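PDB 3NF4: acyl-CoA dehydrogenase from Mycobacterium thermoresistibile, which probably catalyses the FAD-dependent alpha,beta-dehydrogenation of acyl-CoA thioesters. Local coordinates for residues A[24-27]-A[28-32]; A[74-77]-A[78-81]. All coordinates share one frame; numbering follows the deposited sequence.

Interaction 1 of 2, residues A[24-27]-A[28-32]; sequences IELT and REIAD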
ATOM      1  N   ILE A  24     -34.004   5.271 -11.436  1.00 64.41           N
ATOM      2  CA  ILE A  24     -32.617   5.528 -11.792  1.00 63.49           C
ATOM      3  C   ILE A  24     -32.584   6.294 -13.111  1.00 65.28           C
ATOM      4  O   ILE A  24     -31.857   7.289 -13.252  1.00 64.46           O
ATOM      5  CB  ILE A  24     -31.799   4.237 -11.844  1.00 62.04           C
ATOM      6  CG1 ILE A  24     -31.653   3.643 -10.424  1.00 60.94           C
ATOM      7  CG2 ILE A  24     -30.446   4.458 -12.538  1.00 60.60           C
ATOM      8  CD1 ILE A  24     -30.749   4.444  -9.456  1.00 58.32           C
ATOM      9  N   GLU A  25     -33.421   5.850 -14.052  1.00 67.67           N
ATOM     10  CA  GLU A  25     -33.513   6.467 -15.360  1.00 69.39           C
ATOM     11  C   GLU A  25     -33.955   7.910 -15.249  1.00 69.58           C
ATOM     12  O   GLU A  25     -33.425   8.776 -15.945  1.00 70.02           O
ATOM     13  CB  GLU A  25     -34.474   5.681 -16.249  1.00 71.76           C
ATOM     14  CG  GLU A  25     -34.111   5.727 -17.729  1.00 76.43           C
ATOM     15  CD  GLU A  25     -32.654   5.325 -18.000  1.00 80.73           C
ATOM     16  OE1 GLU A  25     -32.273   4.164 -17.709  1.00 80.57           O
ATOM     17  OE2 GLU A  25     -31.889   6.179 -18.512  1.00 83.18           O
ATOM     18  N   LEU A  26     -34.920   8.182 -14.381  1.00 69.76           N
ATOM     19  CA  LEU A  26     -35.337   9.568 -14.159  1.00 70.34           C
ATOM     20  C   LEU A  26     -34.178  10.450 -13.616  1.00 68.57           C
ATOM     21  O   LEU A  26     -34.010  11.603 -14.046  1.00 68.07           O
ATOM     22  CB  LEU A  26     -36.576   9.629 -13.261  1.00 71.34           C
ATOM     23  CG  LEU A  26     -37.107  10.994 -12.796  1.00 73.43           C
ATOM     24  CD1 LEU A  26     -37.675  11.810 -13.962  1.00 77.04           C
ATOM     25  CD2 LEU A  26     -38.170  10.822 -11.708  1.00 74.86           C
ATOM     26  N   THR A  27     -33.380   9.886 -12.701  1.00 67.04           N
ATOM     27  CA  THR A  27     -32.228  10.584 -12.093  1.00 65.62           C
ATOM     28  C   THR A  27     -31.146  10.957 -13.102  1.00 64.84           C
ATOM     29  O   THR A  27     -30.624  12.060 -13.048  1.00 64.04           O
ATOM     30  CB  THR A  27     -31.582   9.759 -10.933  1.00 64.57           C
ATOM     31  OG1 THR A  27     -32.594   9.382  -9.987  1.00 65.52           O
ATOM     32  CG2 THR A  27     -30.496  10.569 -10.227  1.00 62.85           C
ATOM     33  N   ARG A  28     -30.827  10.047 -14.020  1.00 65.19           N
ATOM     34  CA  ARG A  28     -29.805  10.300 -15.041  1.00 65.70           C
ATOM     35  C   ARG A  28     -30.216  11.456 -15.963  1.00 66.89           C
ATOM     36  O   ARG A  28     -29.370  12.283 -16.366  1.00 66.25           O
ATOM     37  CB  ARG A  28     -29.507   9.028 -15.849  1.00 65.87           C
ATOM     38  CG  ARG A  28     -28.942   7.882 -14.991  1.00 66.64           C
ATOM     39  CD  ARG A  28     -28.549   6.621 -15.785  1.00 70.42           C
ATOM     40  NE  ARG A  28     -27.865   6.898 -17.060  1.00 75.49           N
ATOM     41  CZ  ARG A  28     -26.566   7.202 -17.220  1.00 77.27           C
ATOM     42  NH1 ARG A  28     -25.718   7.315 -16.183  1.00 75.13           N
ATOM     43  NH2 ARG A  28     -26.105   7.414 -18.450  1.00 78.22           N
ATOM     44  N   GLU A  29     -31.520  11.524 -16.251  1.00 68.00           N
ATOM     45  CA  GLU A  29     -32.090  12.562 -17.107  1.00 69.71           C
ATOM     46  C   GLU A  29     -32.022  13.966 -16.483  1.00 68.46           C
ATOM     47  O   GLU A  29     -31.489  14.893 -17.090  1.00 68.09           O
ATOM     48  CB  GLU A  29     -33.532  12.167 -17.561  1.00 72.18           C
ATOM     49  CG  GLU A  29     -34.162  13.081 -18.614  1.00 76.81           C
ATOM     50  CD  GLU A  29     -33.199  13.464 -19.756  1.00 82.40           C
ATOM     51  OE1 GLU A  29     -32.444  12.566 -20.215  1.00 84.96           O
ATOM     52  OE2 GLU A  29     -33.196  14.654 -20.190  1.00 83.45           O
ATOM     53  N   ILE A  30     -32.548  14.113 -15.268  1.00 68.16           N
ATOM     54  CA  ILE A  30     -32.462  15.382 -14.511  1.00 67.43           C
ATOM     55  C   ILE A  30     -30.997  15.845 -14.292  1.00 65.81           C
ATOM     56  O   ILE A  30     -30.674  17.024 -14.497  1.00 65.69           O
ATOM     57  CB  ILE A  30     -33.187  15.279 -13.126  1.00 67.33           C
ATOM     58  CG1 ILE A  30     -34.537  14.552 -13.230  1.00 69.87           C
ATOM     59  CG2 ILE A  30     -33.341  16.639 -12.470  1.00 68.49           C
ATOM     60  CD1 ILE A  30     -35.664  15.326 -13.962  1.00 74.78           C
ATOM     61  N   ALA A  31     -30.119  14.920 -13.889  1.00 64.32           N
ATOM     62  CA  ALA A  31     -28.707  15.248 -13.614  1.00 63.18           C
ATOM     63  C   ALA A  31     -27.950  15.721 -14.861  1.00 63.96           C
ATOM     64  O   ALA A  31     -27.143  16.689 -14.793  1.00 63.62           O
ATOM     65  CB  ALA A  31     -27.989  14.072 -12.973  1.00 61.60           C
ATOM     66  N   ASP A  32     -28.208  15.057 -15.995  1.00 64.66           N
ATOM     67  CA  ASP A  32     -27.582  15.448 -17.265  1.00 65.49           C
ATOM     68  C   ASP A  32     -28.141  16.770 -17.847  1.00 66.25           C
ATOM     69  O   ASP A  32     -27.433  17.471 -18.574  1.00 65.34           O
ATOM     70  CB  ASP A  32     -27.651  14.302 -18.296  1.00 66.06           C
ATOM     71  CG  ASP A  32     -26.573  13.217 -18.055  1.00 67.29           C
ATOM     72  OD1 ASP A  32     -25.567  13.467 -17.323  1.00 65.48           O
ATOM     73  OD2 ASP A  32     -26.729  12.102 -18.611  1.00 68.55           O
TER
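Near the plane of the Arg28 guanidinium, at its edge, lies the carboxylate oxygen OE2 of Glu25, about one turn earlier in the same helix. The separation of Glu25 OE2 from Arg28 NE, 4.3 Å, is beyond a salt bridge, so any attraction is probably diffuse; Glu25 OE2 stands equally far, 4.3 Å, from Arg28 CD. Arg28 CG lies anti to the carbonyl carbon (chi1 -62°), beside its own backbone N, which brings it to 3.4 Å from Ile24 O. The guanidinium NH1 also forms a long, weak ion pair with Glu86. On another side of the helix, Leu26 and Ile30 lie alongside each other and point the same way, their CD1 methyls 4.1 Å apart. Leu26 O accepts from Ile30 N at 3.2 Å in an almost straight bond (177° at the hydrogen), while Thr27 O takes Ala31 N at 3.0 Å. Thr27 bonds back to Leu23 O through OG1, which satisfies this buried hydroxyl within the helix. Successive i to i+4 backbone bonds, with side chains meeting at i+3 (Glu25 and Arg28) and i+4 (Leu26 and Ile30), are characteristic of a regular alpha-helix, here helix 18-35 of the all-helical N-terminal domain of the acyl-CoA dehydrogenases.

Interaction 2 of 2, residues A[74-77]-A[78-81]; sequences GQPY and EVYL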
ATOM      1  N   GLY A  74     -40.760   6.553   0.357  1.00 72.61           N
ATOM      2  CA  GLY A  74     -40.732   5.189   0.909  1.00 72.58           C
ATOM      3  C   GLY A  74     -39.623   4.220   0.470  1.00 70.74           C
ATOM      4  O   GLY A  74     -39.662   3.035   0.803  1.00 70.74           O
ATOM      5  N   GLN A  75     -38.628   4.721  -0.252  1.00 68.67           N
ATOM      6  CA  GLN A  75     -37.609   3.873  -0.859  1.00 66.88           C
ATOM      7  C   GLN A  75     -36.646   3.184   0.123  1.00 65.33           C
ATOM      8  O   GLN A  75     -36.233   3.776   1.131  1.00 65.31           O
ATOM      9  CB  GLN A  75     -36.820   4.681  -1.894  1.00 66.39           C
ATOM     10  CG  GLN A  75     -37.684   5.254  -3.033  1.00 67.05           C
ATOM     11  CD  GLN A  75     -38.223   4.179  -3.971  1.00 70.59           C
ATOM     12  OE1 GLN A  75     -37.602   3.131  -4.173  1.00 70.49           O
ATOM     13  NE2 GLN A  75     -39.389   4.444  -4.568  1.00 74.04           N
ATOM     14  N   PRO A  76     -36.287   1.921  -0.158  1.00 64.04           N
ATOM     15  CA  PRO A  76     -35.200   1.321   0.628  1.00 62.73           C
ATOM     16  C   PRO A  76     -33.828   1.932   0.270  1.00 60.92           C
ATOM     17  O   PRO A  76     -33.663   2.547  -0.793  1.00 60.14           O
ATOM     18  CB  PRO A  76     -35.258  -0.166   0.243  1.00 62.15           C
ATOM     19  CG  PRO A  76     -35.907  -0.176  -1.105  1.00 63.00           C
ATOM     20  CD  PRO A  76     -36.896   0.950  -1.089  1.00 64.34           C
ATOM     21  N   TYR A  77     -32.871   1.761   1.171  1.00 60.26           N
ATOM     22  CA  TYR A  77     -31.509   2.265   1.001  1.00 59.09           C
ATOM     23  C   TYR A  77     -30.773   1.710  -0.224  1.00 57.75           C
ATOM     24  O   TYR A  77     -30.047   2.439  -0.892  1.00 56.03           O
ATOM     25  CB  TYR A  77     -30.711   2.103   2.302  1.00 58.96           C
ATOM     26  CG  TYR A  77     -30.650   3.399   3.100  1.00 61.93           C
ATOM     27  CD1 TYR A  77     -31.822   4.100   3.453  1.00 64.19           C
ATOM     28  CD2 TYR A  77     -29.419   3.948   3.475  1.00 62.34           C
ATOM     29  CE1 TYR A  77     -31.753   5.323   4.181  1.00 65.94           C
ATOM     30  CE2 TYR A  77     -29.338   5.164   4.201  1.00 63.73           C
ATOM     31  CZ  TYR A  77     -30.499   5.839   4.549  1.00 65.77           C
ATOM     32  OH  TYR A  77     -30.386   7.024   5.255  1.00 68.93           O
ATOM     33  N   GLU A  78     -31.025   0.442  -0.541  1.00 57.92           N
ATOM     34  CA  GLU A  78     -30.522  -0.213  -1.755  1.00 57.85           C
ATOM     35  C   GLU A  78     -30.887   0.560  -3.037  1.00 57.34           C
ATOM     36  O   GLU A  78     -30.168   0.463  -4.037  1.00 57.30           O
ATOM     37  CB  GLU A  78     -31.020  -1.669  -1.781  1.00 59.09           C
ATOM     38  CG  GLU A  78     -30.595  -2.558  -2.948  1.00 62.46           C
ATOM     39  CD  GLU A  78     -31.165  -4.017  -2.867  1.00 66.64           C
ATOM     40  OE1 GLU A  78     -32.237  -4.272  -2.255  1.00 68.26           O
ATOM     41  OE2 GLU A  78     -30.523  -4.927  -3.435  1.00 69.28           O
ATOM     42  N   VAL A  79     -31.976   1.340  -3.007  1.00 56.75           N
ATOM     43  CA  VAL A  79     -32.333   2.210  -4.132  1.00 55.54           C
ATOM     44  C   VAL A  79     -31.919   3.667  -3.868  1.00 54.89           C
ATOM     45  O   VAL A  79     -31.277   4.298  -4.725  1.00 54.04           O
ATOM     46  CB  VAL A  79     -33.867   2.128  -4.531  1.00 57.30           C
ATOM     47  CG1 VAL A  79     -34.167   3.009  -5.713  1.00 56.56           C
ATOM     48  CG2 VAL A  79     -34.270   0.729  -4.862  1.00 57.16           C
ATOM     49  N   TYR A  80     -32.262   4.203  -2.694  1.00 54.12           N
ATOM     50  CA  TYR A  80     -31.867   5.582  -2.362  1.00 53.66           C
ATOM     51  C   TYR A  80     -30.368   5.862  -2.588  1.00 51.89           C
ATOM     52  O   TYR A  80     -30.020   6.841  -3.256  1.00 51.15           O
ATOM     53  CB  TYR A  80     -32.292   5.959  -0.931  1.00 54.04           C
ATOM     54  CG  TYR A  80     -31.599   7.171  -0.363  1.00 54.13           C
ATOM     55  CD1 TYR A  80     -31.684   8.405  -1.000  1.00 56.79           C
ATOM     56  CD2 TYR A  80     -30.865   7.091   0.829  1.00 55.33           C
ATOM     57  CE1 TYR A  80     -31.051   9.540  -0.469  1.00 57.15           C
ATOM     58  CE2 TYR A  80     -30.225   8.208   1.363  1.00 54.17           C
ATOM     59  CZ  TYR A  80     -30.338   9.435   0.712  1.00 54.93           C
ATOM     60  OH  TYR A  80     -29.729  10.557   1.211  1.00 54.73           O
ATOM     61  N   LEU A  81     -29.497   4.994  -2.065  1.00 50.52           N
ATOM     62  CA  LEU A  81     -28.051   5.219  -2.133  1.00 49.52           C
ATOM     63  C   LEU A  81     -27.489   5.248  -3.553  1.00 49.36           C
ATOM     64  O   LEU A  81     -26.528   6.005  -3.826  1.00 48.27           O
ATOM     65  CB  LEU A  81     -27.283   4.199  -1.279  1.00 49.43           C
ATOM     66  CG  LEU A  81     -27.463   4.315   0.241  1.00 50.34           C
ATOM     67  CD1 LEU A  81     -26.745   3.208   0.993  1.00 49.54           C
ATOM     68  CD2 LEU A  81     -27.027   5.704   0.743  1.00 52.18           C
TER
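Tyr80 swings CG anti to its own backbone nitrogen (chi1 163°), whereas Tyr77 has chi1 at -99°, away from a staggered value; together these rotations bring the two side chains alongside each other, with their rings steeply inclined. The result is a T-shaped pair: an edge of Tyr80 meets a face of Tyr77, with ring centroids 5.2 Å apart and planes inclined at 68°. Tyr80 CD2 hangs over the centre of the Tyr77 ring, 3.8 Å above its plane. The phenol oxygen of Tyr80 is fixed by a hydrogen bond to Ser102 OG. Leu81 crosses Tyr77 at a slant and brings CD1 to 3.7 Å from Tyr77 CD2. Nearer the loop, Val79 CG1 packs 3.8 Å from Gln75 OE1. In the backbone, Pro76 O accepts twice: from Tyr80 N at 2.9 Å, in the carbonyl plane, and from Val79 N at 3.0 Å, well above it. Tyr77 O takes Leu81 N, also at 2.9 Å. The N-H groups of Tyr77 and Glu78, which start the helix, are bound by the carboxylate oxygens of Asp315 from helix 289-315. Proline at the N-cap, followed by these first-turn bonds, marks a helix N-terminus, that of helix 77-88 in the N-terminal domain.

In the fold
Interactions 1 and 2 come one after the other along the chain, both in the N-terminal domain, and their centres are 16 Å apart. The nearest atoms of the two are about 5 Å apart, so they do not touch directly. Neighbouring residues join them: Leu23, just before 24-27, packs on Gln75 and Val79, while Ile24 and Thr27 rest on Val83, two residues beyond 78-81. Helices 18-35 and 77-88 are thus packed together, with interaction 2 at the beginning of the second. Tyr77 and Leu81 also reach helices 247-274 and 289-315 of the C-terminal domain. The side chain of Tyr80 is about 14 Å from the bound FAD, which places interaction 2 in the scaffold, not the flavin pocket.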